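Local coordinates for protein FMN Adenylyltransferase (Candida glabrata, PDB 3FWK) that catalyses the transfer of an adenylyl group from ATP to FMN, the last step in the biosynthesis of FAD, at residues S19-I24 with S30-T35; T50-S55 with W83-V88; N201-W206 with L250-E255. All coordinates share one frame; numbering follows the deposited sequence. Where two conformers were deposited one is given.

Interaction 1: residues S19-I24 with S30-T35; sequences SSYLQI and SIIAQT
Tyr21 and Ile24 pack against Ile32 and Thr35 at the turn of a helical hairpin, a buried and mostly apolar contact between the end of helix 7-23 and the start of helix 31-50. The two short axes run 10.2 Å apart at closest approach with their directions 132° apart, so the hairpin is splayed rather than strictly antiparallel. Tyr21 does most of the reaching. Its CG stands anti to the backbone N (chi1 -169°), which sends the ring across the gap until OH lies 3.1 Å from Thr35 CB and 3.4 Å from Ile32 CA. The side chains of Tyr21 and Thr35 cross at about a right angle, with Thr35 CG2 3.6 Å from Tyr21 CZ. Beside this, the CG2 branches of Ile24, in one of its two modelled conformers, and Ile32 meet at 3.9 Å.

The polar ends find other partners: the Tyr21 hydroxyl pairs with Ser207 OG, while Thr35 OG1 donates back to Ile31 O at 2.8 Å, approaching from above the carbonyl plane. Ser30 caps the second helix, its OG accepting from Ala33 N over 3.0 Å. Helix 202-212 lies alongside, where Tyr211 and Phe208 both meet the Tyr21 ring edge-to-face and Asn204 ND2 bonds to Thr35 OG1; helix 253-257 adds Trp254, which packs on Ile24.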
# COMPACT_ATOMS: atom_id res chain seq x y z
N SER A 19 10.59 4.25 -12.96
CA SER A 19 11.16 4.30 -14.30
C SER A 19 11.96 3.03 -14.62
O SER A 19 11.89 2.50 -15.73
CB SER A 19 12.05 5.53 -14.41
OG SER A 19 11.32 6.73 -14.37
N SER A 20 12.72 2.56 -13.64
CA SER A 20 13.50 1.34 -13.80
C SER A 20 12.57 0.16 -14.02
O SER A 20 12.80 -0.69 -14.91
CB SER A 20 14.43 1.14 -12.60
OG SER A 20 15.18 -0.05 -12.74
N TYR A 21 11.47 0.08 -13.26
CA TYR A 21 10.53 -1.01 -13.47
C TYR A 21 9.94 -0.97 -14.90
O TYR A 21 9.82 -2.01 -15.58
CB TYR A 21 9.36 -0.91 -12.44
CG TYR A 21 8.49 -2.16 -12.45
CD1 TYR A 21 8.69 -3.19 -11.54
CD2 TYR A 21 7.48 -2.32 -13.41
CE1 TYR A 21 7.93 -4.36 -11.57
CE2 TYR A 21 6.74 -3.47 -13.48
CZ TYR A 21 6.96 -4.49 -12.58
OH TYR A 21 6.20 -5.61 -12.69
N LEU A 22 9.63 0.23 -15.36
CA LEU A 22 9.08 0.42 -16.72
C LEU A 22 10.06 0.05 -17.81
O LEU A 22 9.63 -0.22 -18.94
CB LEU A 22 8.60 1.84 -16.91
CG LEU A 22 7.33 2.17 -16.11
CD1 LEU A 22 7.05 3.66 -16.26
CD2 LEU A 22 6.13 1.38 -16.65
N GLN A 23 11.34 -0.01 -17.48
CA GLN A 23 12.38 -0.42 -18.43
C GLN A 23 12.68 -1.90 -18.37
O GLN A 23 13.39 -2.34 -19.15
CB GLN A 23 13.65 0.38 -18.15
CG GLN A 23 13.52 1.86 -18.42
CD GLN A 23 14.63 2.68 -17.77
OE1 GLN A 23 15.63 2.12 -17.27
NE2 GLN A 23 14.47 4.01 -17.76
N ILE A 24 12.09 -2.70 -17.52
CA ILE A 24 12.31 -4.15 -17.50
C ILE A 24 11.90 -5.01 -18.70
O ILE A 24 10.78 -4.89 -19.18
CB ILE A 24 11.59 -4.87 -16.28
CG1 ILE A 24 12.05 -4.33 -14.90
CG2 ILE A 24 11.76 -6.42 -16.34
CD1 ILE A 24 11.07 -4.72 -13.78
N SER A 30 3.23 -11.42 -19.80
CA SER A 30 3.81 -11.59 -18.48
C SER A 30 3.12 -10.72 -17.44
O SER A 30 2.49 -9.70 -17.76
CB SER A 30 5.29 -11.28 -18.49
OG SER A 30 5.54 -9.91 -18.75
N ILE A 31 3.28 -11.11 -16.19
CA ILE A 31 2.83 -10.26 -15.08
C ILE A 31 3.59 -8.94 -15.07
O ILE A 31 2.98 -7.89 -14.82
CB ILE A 31 3.01 -10.98 -13.72
CG1 ILE A 31 2.07 -12.17 -13.60
CG2 ILE A 31 2.78 -10.00 -12.56
CD1 ILE A 31 2.45 -13.14 -12.50
N ILE A 32 4.89 -8.94 -15.37
CA ILE A 32 5.65 -7.69 -15.38
C ILE A 32 5.08 -6.74 -16.43
O ILE A 32 4.85 -5.57 -16.15
CB ILE A 32 7.15 -7.93 -15.57
CG1 ILE A 32 7.74 -8.54 -14.31
CG2 ILE A 32 7.85 -6.63 -15.92
CD1 ILE A 32 9.12 -9.13 -14.50
N ALA A 33 4.81 -7.22 -17.66
CA ALA A 33 4.24 -6.33 -18.66
C ALA A 33 2.87 -5.79 -18.24
O ALA A 33 2.59 -4.62 -18.44
CB ALA A 33 4.14 -7.05 -20.02
N GLN A 34 2.04 -6.64 -17.64
CA GLN A 34 0.75 -6.19 -17.16
C GLN A 34 0.90 -5.10 -16.07
O GLN A 34 0.13 -4.14 -16.03
CB GLN A 34 -0.02 -7.38 -16.61
CG GLN A 34 -1.46 -7.08 -16.20
CD GLN A 34 -2.06 -8.26 -15.47
OE1 GLN A 34 -1.58 -8.65 -14.41
NE2 GLN A 34 -3.10 -8.86 -16.04
N THR A 35 1.90 -5.27 -15.22
CA THR A 35 2.20 -4.28 -14.17
C THR A 35 2.68 -2.97 -14.79
O THR A 35 2.30 -1.90 -14.34
CB THR A 35 3.23 -4.85 -13.17
OG1 THR A 35 2.76 -6.11 -12.69
CG2 THR A 35 3.44 -3.89 -12.01

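Interaction 2: residues T50-S55 with W83-V88; sequences TFPKWS and WEYYIV. With BGC (beta-D-glucopyranose), chain C.
Phe51 and Tyr85 form an edge-to-face aromatic pair that, in this Rossmann-like fold, joins the loop between helix 31-50 and strand 61-64 to the end of helix 69-86. The edge of Phe51 is turned toward the face of Tyr85, with ring centroids 5.4 Å apart and planes at 63°. Tyr85 has its CG anti to the backbone N (chi1 -173°), extending the phenol toward the loop; Phe51 keeps CG beside its own N (chi1 -63°). The two side chains run alongside one another in opposite senses, with Phe51 CB squarely over the Tyr85 ring, 3.7 Å from its centroid, in a CH-pi contact, while Phe51 CD2 drops onto the base of the same ring, 3.8 Å from Tyr85 CG. Farther out, Tyr85 OH passes Pro52 CA at 3.8 Å. At its edge the Tyr85 ring meets Tyr86, CD2 standing over the centre of the Tyr86 ring. Tyr78 meets the Phe51 ring from the same helix. The loop goes on to the glucose site, which Lys162 and Tyr192 complete: Trp54 CZ2 lies 3.5 Å from C6 of the sugar, and glucose O1 donates to Lys53 O at 2.7 Å.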
# COMPACT_ATOMS: atom_id res chain seq x y z
N THR A 50 -5.27 14.55 -12.40
CA THR A 50 -5.37 14.93 -10.99
C THR A 50 -4.63 16.22 -10.71
O THR A 50 -5.26 17.22 -10.36
CB THR A 50 -4.88 13.80 -10.07
OG1 THR A 50 -5.65 12.62 -10.32
CG2 THR A 50 -4.98 14.20 -8.58
N PHE A 51 -3.32 16.23 -10.91
CA PHE A 51 -2.51 17.39 -10.51
C PHE A 51 -2.89 18.69 -11.24
O PHE A 51 -2.77 19.75 -10.64
CB PHE A 51 -1.02 17.08 -10.65
CG PHE A 51 -0.52 15.96 -9.74
CD1 PHE A 51 -1.18 15.62 -8.54
CD2 PHE A 51 0.63 15.28 -10.07
CE1 PHE A 51 -0.69 14.59 -7.72
CE2 PHE A 51 1.11 14.28 -9.26
CZ PHE A 51 0.47 13.94 -8.08
N PRO A 52 -3.34 18.63 -12.51
CA PRO A 52 -3.78 19.90 -13.12
C PRO A 52 -5.01 20.53 -12.46
O PRO A 52 -5.25 21.73 -12.64
CB PRO A 52 -4.10 19.50 -14.56
CG PRO A 52 -3.20 18.29 -14.81
CD PRO A 52 -3.32 17.54 -13.50
N LYS A 53 -5.78 19.72 -11.73
CA LYS A 53 -7.01 20.17 -11.10
C LYS A 53 -6.86 20.50 -9.62
O LYS A 53 -7.48 21.44 -9.15
CB LYS A 53 -8.11 19.11 -11.26
CG LYS A 53 -8.54 18.84 -12.70
CD LYS A 53 -9.60 17.74 -12.75
CE LYS A 53 -9.96 17.41 -14.20
NZ LYS A 53 -10.18 18.68 -14.98
N TRP A 54 -6.09 19.68 -8.89
CA TRP A 54 -5.91 19.87 -7.45
C TRP A 54 -4.45 19.85 -7.16
O TRP A 54 -3.72 18.97 -7.61
CB TRP A 54 -6.60 18.75 -6.64
CG TRP A 54 -8.07 18.63 -6.92
CD1 TRP A 54 -9.08 19.40 -6.39
CD2 TRP A 54 -8.71 17.69 -7.81
NE1 TRP A 54 -10.28 19.01 -6.91
CE2 TRP A 54 -10.10 17.96 -7.76
CE3 TRP A 54 -8.24 16.65 -8.62
CZ2 TRP A 54 -11.03 17.22 -8.51
CZ3 TRP A 54 -9.16 15.93 -9.40
CH2 TRP A 54 -10.55 16.23 -9.34
N SER A 55 -4.04 20.84 -6.37
CA SER A 55 -2.64 20.99 -5.98
C SER A 55 -2.16 19.99 -4.91
O SER A 55 -2.75 19.89 -3.82
CB SER A 55 -2.40 22.41 -5.46
OG SER A 55 -1.08 22.46 -4.91
N TRP A 83 7.42 13.92 -8.43
CA TRP A 83 8.72 14.23 -9.02
C TRP A 83 8.59 14.47 -10.51
O TRP A 83 9.10 15.47 -11.04
CB TRP A 83 9.72 13.12 -8.72
CG TRP A 83 11.10 13.45 -9.18
CD1 TRP A 83 11.70 13.11 -10.38
CD2 TRP A 83 12.06 14.26 -8.48
NE1 TRP A 83 12.98 13.65 -10.45
CE2 TRP A 83 13.22 14.34 -9.28
CE3 TRP A 83 12.06 14.87 -7.22
CZ2 TRP A 83 14.35 15.05 -8.89
CZ3 TRP A 83 13.19 15.58 -6.83
CH2 TRP A 83 14.31 15.65 -7.65
N GLU A 84 7.91 13.57 -11.20
CA GLU A 84 7.77 13.71 -12.65
C GLU A 84 7.06 15.00 -13.02
O GLU A 84 7.50 15.74 -13.93
CB GLU A 84 7.07 12.48 -13.21
CG GLU A 84 6.91 12.53 -14.75
CD GLU A 84 6.53 11.21 -15.38
OE1 GLU A 84 6.48 10.15 -14.73
OE2 GLU A 84 6.26 11.21 -16.62
N TYR A 85 6.01 15.34 -12.29
CA TYR A 85 5.19 16.50 -12.62
C TYR A 85 5.96 17.78 -12.39
O TYR A 85 5.94 18.68 -13.24
CB TYR A 85 3.90 16.49 -11.79
CG TYR A 85 2.89 17.54 -12.16
CD1 TYR A 85 2.10 17.39 -13.30
CD2 TYR A 85 2.67 18.65 -11.34
CE1 TYR A 85 1.13 18.34 -13.63
CE2 TYR A 85 1.71 19.60 -11.68
CZ TYR A 85 0.95 19.43 -12.83
OH TYR A 85 -0.04 20.35 -13.18
N TYR A 86 6.66 17.86 -11.27
CA TYR A 86 7.33 19.11 -10.88
C TYR A 86 8.75 19.28 -11.37
O TYR A 86 9.20 20.44 -11.56
CB TYR A 86 7.25 19.33 -9.37
CG TYR A 86 5.86 19.65 -8.93
CD1 TYR A 86 5.23 20.84 -9.32
CD2 TYR A 86 5.12 18.73 -8.17
CE1 TYR A 86 3.94 21.11 -8.96
CE2 TYR A 86 3.82 19.01 -7.79
CZ TYR A 86 3.24 20.20 -8.19
OH TYR A 86 1.97 20.49 -7.82
N ILE A 87 9.46 18.18 -11.57
CA ILE A 87 10.87 18.22 -11.99
C ILE A 87 11.07 17.80 -13.43
O ILE A 87 11.77 18.47 -14.20
CB ILE A 87 11.74 17.34 -11.08
CG1 ILE A 87 11.58 17.76 -9.61
CG2 ILE A 87 13.22 17.34 -11.53
CD1 ILE A 87 12.00 19.23 -9.29
N VAL A 88 10.49 16.66 -13.81
CA VAL A 88 10.81 16.05 -15.10
C VAL A 88 10.06 16.71 -16.25
O VAL A 88 10.69 17.18 -17.21
CB VAL A 88 10.57 14.53 -15.10
CG1 VAL A 88 10.77 13.96 -16.51
CG2 VAL A 88 11.52 13.85 -14.13
C2 BGC C . -11.47 23.48 -9.55
C3 BGC C . -12.64 22.97 -8.71
C4 BGC C . -13.24 21.73 -9.37
C5 BGC C . -12.18 20.69 -9.70
C6 BGC C . -12.76 19.55 -10.55
C1 BGC C . -10.47 22.35 -9.72
O1 BGC C . -9.39 22.82 -10.50
O2 BGC C . -10.79 24.58 -8.92
O3 BGC C . -13.64 24.00 -8.65
O4 BGC C . -14.16 21.12 -8.47
O5 BGC C . -11.10 21.29 -10.43
O6 BGC C . -13.18 20.07 -11.82

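Interaction 3: residues N201-W206 with L250-E255; sequences NLANIW and LNFEWE
Phe252 and Trp206 both turn CG away from their own carbonyl carbon and beside the backbone N (chi1 -52° and -62°), and from there they behave differently. The Phe252 side chain runs straight at helix 202-212, whereas the Trp206 indole swings off and offers mainly its CB. That methylene lies over one face of the Phe252 ring, offset toward the rim, 4.0 Å from the centroid in a CH-pi contact, and its shortest approach is 3.7 Å from Trp206 CB to Phe252 CE2. The two ring systems themselves meet obliquely, with planes at 59°, the nearest indole atom being Trp206 CD1, 4.0 Å from Phe252 CE2.

One turn back on the helix, Ala203 supplies the other support. Its backbone oxygen approaches the end of the phenyl ring, 3.3 Å from Ala203 O to Phe252 CE1, and Ala203 CB lies 4.2 Å from Phe252 CZ. On the face opposite Trp206, Asn251 CB sits over the ring centre, and the carboxylate carbon of Glu255 lies in plane at its edge. Phe252 thus has Trp206 CB on one face and Asn251 CB, from its own segment, on the other, with an acidic group at its rim whose OE2 is bonded to Ser207 OG.

Trp206 is fixed from beyond the contact: NE1 bonds to Leu294 O, and Tyr220 meets the indole edge-to-face. At the start of the helix, Asn201 N donates to Asn204 OD1 at 2.9 Å, tying the first turn together. The contact is buried aromatic packing that sets the residue at the N-cap position of helix 253-257 against helix 202-212. Trp206 also touches Lys69, in a GGKD sequence that resembles the nucleotide-binding PP-loop of the phosphoadenosine phosphosulfate reductase-like fold.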
# COMPACT_ATOMS: atom_id res chain seq x y z
N ASN A 201 -4.18 -5.52 -10.12
CA ASN A 201 -4.46 -6.82 -9.55
C ASN A 201 -3.43 -7.19 -8.49
O ASN A 201 -2.34 -6.60 -8.43
CB ASN A 201 -4.35 -7.91 -10.69
CG ASN A 201 -5.07 -7.53 -11.98
OD1 ASN A 201 -6.29 -7.36 -11.96
ND2 ASN A 201 -4.33 -7.42 -13.10
N LEU A 202 -3.75 -8.20 -7.69
CA LEU A 202 -2.88 -8.64 -6.61
C LEU A 202 -1.48 -8.96 -7.15
O LEU A 202 -0.49 -8.57 -6.54
CB LEU A 202 -3.50 -9.85 -5.92
CG LEU A 202 -2.69 -10.47 -4.76
CD1 LEU A 202 -2.37 -9.42 -3.69
CD2 LEU A 202 -3.42 -11.68 -4.21
N ALA A 203 -1.37 -9.67 -8.28
CA ALA A 203 -0.06 -10.01 -8.79
C ALA A 203 0.76 -8.77 -9.15
O ALA A 203 2.00 -8.78 -9.03
CB ALA A 203 -0.21 -10.92 -10.03
N ASN A 204 0.09 -7.74 -9.66
CA ASN A 204 0.79 -6.50 -9.98
C ASN A 204 1.36 -5.83 -8.72
O ASN A 204 2.47 -5.30 -8.74
CB ASN A 204 -0.12 -5.53 -10.70
CG ASN A 204 -0.81 -6.15 -11.90
OD1 ASN A 204 -2.03 -6.03 -12.00
ND2 ASN A 204 -0.05 -6.80 -12.79
N ILE A 205 0.54 -5.80 -7.66
CA ILE A 205 0.96 -5.24 -6.39
C ILE A 205 2.25 -5.96 -5.91
O ILE A 205 3.22 -5.30 -5.56
CB ILE A 205 -0.18 -5.38 -5.36
CG1 ILE A 205 -1.40 -4.53 -5.74
CG2 ILE A 205 0.35 -5.04 -3.94
CD1 ILE A 205 -1.19 -3.06 -5.66
N TRP A 206 2.25 -7.30 -5.88
CA TRP A 206 3.44 -8.00 -5.39
C TRP A 206 4.65 -7.73 -6.29
O TRP A 206 5.75 -7.50 -5.80
CB TRP A 206 3.23 -9.50 -5.24
CG TRP A 206 2.22 -9.99 -4.30
CD1 TRP A 206 1.27 -10.92 -4.56
CD2 TRP A 206 2.11 -9.71 -2.90
NE1 TRP A 206 0.57 -11.23 -3.44
CE2 TRP A 206 1.07 -10.49 -2.40
CE3 TRP A 206 2.81 -8.87 -2.02
CZ2 TRP A 206 0.69 -10.49 -1.06
CZ3 TRP A 206 2.43 -8.87 -0.68
CH2 TRP A 206 1.39 -9.67 -0.22
N LEU A 250 6.78 -19.73 -7.29
CA LEU A 250 6.95 -18.30 -7.13
C LEU A 250 6.88 -17.61 -8.48
O LEU A 250 7.65 -17.94 -9.38
CB LEU A 250 8.30 -18.04 -6.47
CG LEU A 250 8.71 -16.57 -6.27
CD1 LEU A 250 7.70 -15.75 -5.45
CD2 LEU A 250 10.07 -16.49 -5.58
N ASN A 251 6.00 -16.61 -8.61
CA ASN A 251 5.86 -15.83 -9.83
C ASN A 251 6.77 -14.61 -9.91
O ASN A 251 6.80 -13.96 -10.96
CB ASN A 251 4.42 -15.39 -10.05
CG ASN A 251 3.55 -16.52 -10.52
OD1 ASN A 251 3.69 -16.95 -11.67
ND2 ASN A 251 2.66 -17.03 -9.66
N PHE A 252 7.52 -14.31 -8.84
CA PHE A 252 8.24 -13.05 -8.73
C PHE A 252 9.73 -13.25 -8.53
O PHE A 252 10.40 -12.39 -7.96
CB PHE A 252 7.63 -12.20 -7.60
CG PHE A 252 6.14 -12.05 -7.75
CD1 PHE A 252 5.62 -11.36 -8.84
CD2 PHE A 252 5.26 -12.71 -6.88
CE1 PHE A 252 4.24 -11.26 -9.02
CE2 PHE A 252 3.87 -12.62 -7.08
CZ PHE A 252 3.37 -11.89 -8.14
N GLU A 253 10.25 -14.35 -9.03
CA GLU A 253 11.67 -14.63 -8.89
C GLU A 253 12.55 -13.54 -9.49
O GLU A 253 13.53 -13.11 -8.86
CB GLU A 253 12.02 -16.01 -9.47
CG GLU A 253 11.63 -17.17 -8.56
CD GLU A 253 11.66 -18.55 -9.23
OE1 GLU A 253 11.90 -18.65 -10.45
OE2 GLU A 253 11.40 -19.54 -8.50
N TRP A 254 12.21 -13.09 -10.69
CA TRP A 254 13.07 -12.10 -11.35
C TRP A 254 13.09 -10.81 -10.55
O TRP A 254 14.15 -10.22 -10.33
CB TRP A 254 12.63 -11.86 -12.80
CG TRP A 254 13.67 -11.09 -13.52
CD1 TRP A 254 14.73 -11.61 -14.26
CD2 TRP A 254 13.82 -9.68 -13.55
NE1 TRP A 254 15.48 -10.59 -14.76
CE2 TRP A 254 14.97 -9.39 -14.33
CE3 TRP A 254 13.09 -8.61 -12.98
CZ2 TRP A 254 15.42 -8.09 -14.54
CZ3 TRP A 254 13.52 -7.33 -13.18
CH2 TRP A 254 14.68 -7.07 -13.96
N GLU A 255 11.91 -10.35 -10.13
CA GLU A 255 11.80 -9.10 -9.41
C GLU A 255 12.60 -9.14 -8.13
O GLU A 255 13.24 -8.14 -7.78
CB GLU A 255 10.33 -8.83 -9.05
CG GLU A 255 9.43 -8.55 -10.24
CD GLU A 255 8.72 -9.79 -10.82
OE1 GLU A 255 9.35 -10.86 -10.90
OE2 GLU A 255 7.52 -9.66 -11.16

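Along the chain the three contacts follow one another in series. Interactions 1 and 3 form one cluster, their centres 11 Å apart: Gln34 OE1 and Asn204 ND2, 2.9 Å apart, probably hydrogen-bond, and Ile32 CG1 packs 3.3 Å from Glu255 OE2. Helices 7-23, 31-50, 202-212 and 253-257 therefore meet in a single packed group that draws together the N-terminal hairpin and later parts of the chain. Interaction 2 stands apart, with centres about 23 Å from interaction 1 and 29 Å from interaction 3. It is linked to interaction 1 through helix 31-50, which runs from the hairpin to the loop before strand 61-64 of the mixed sheet, near the glucose site.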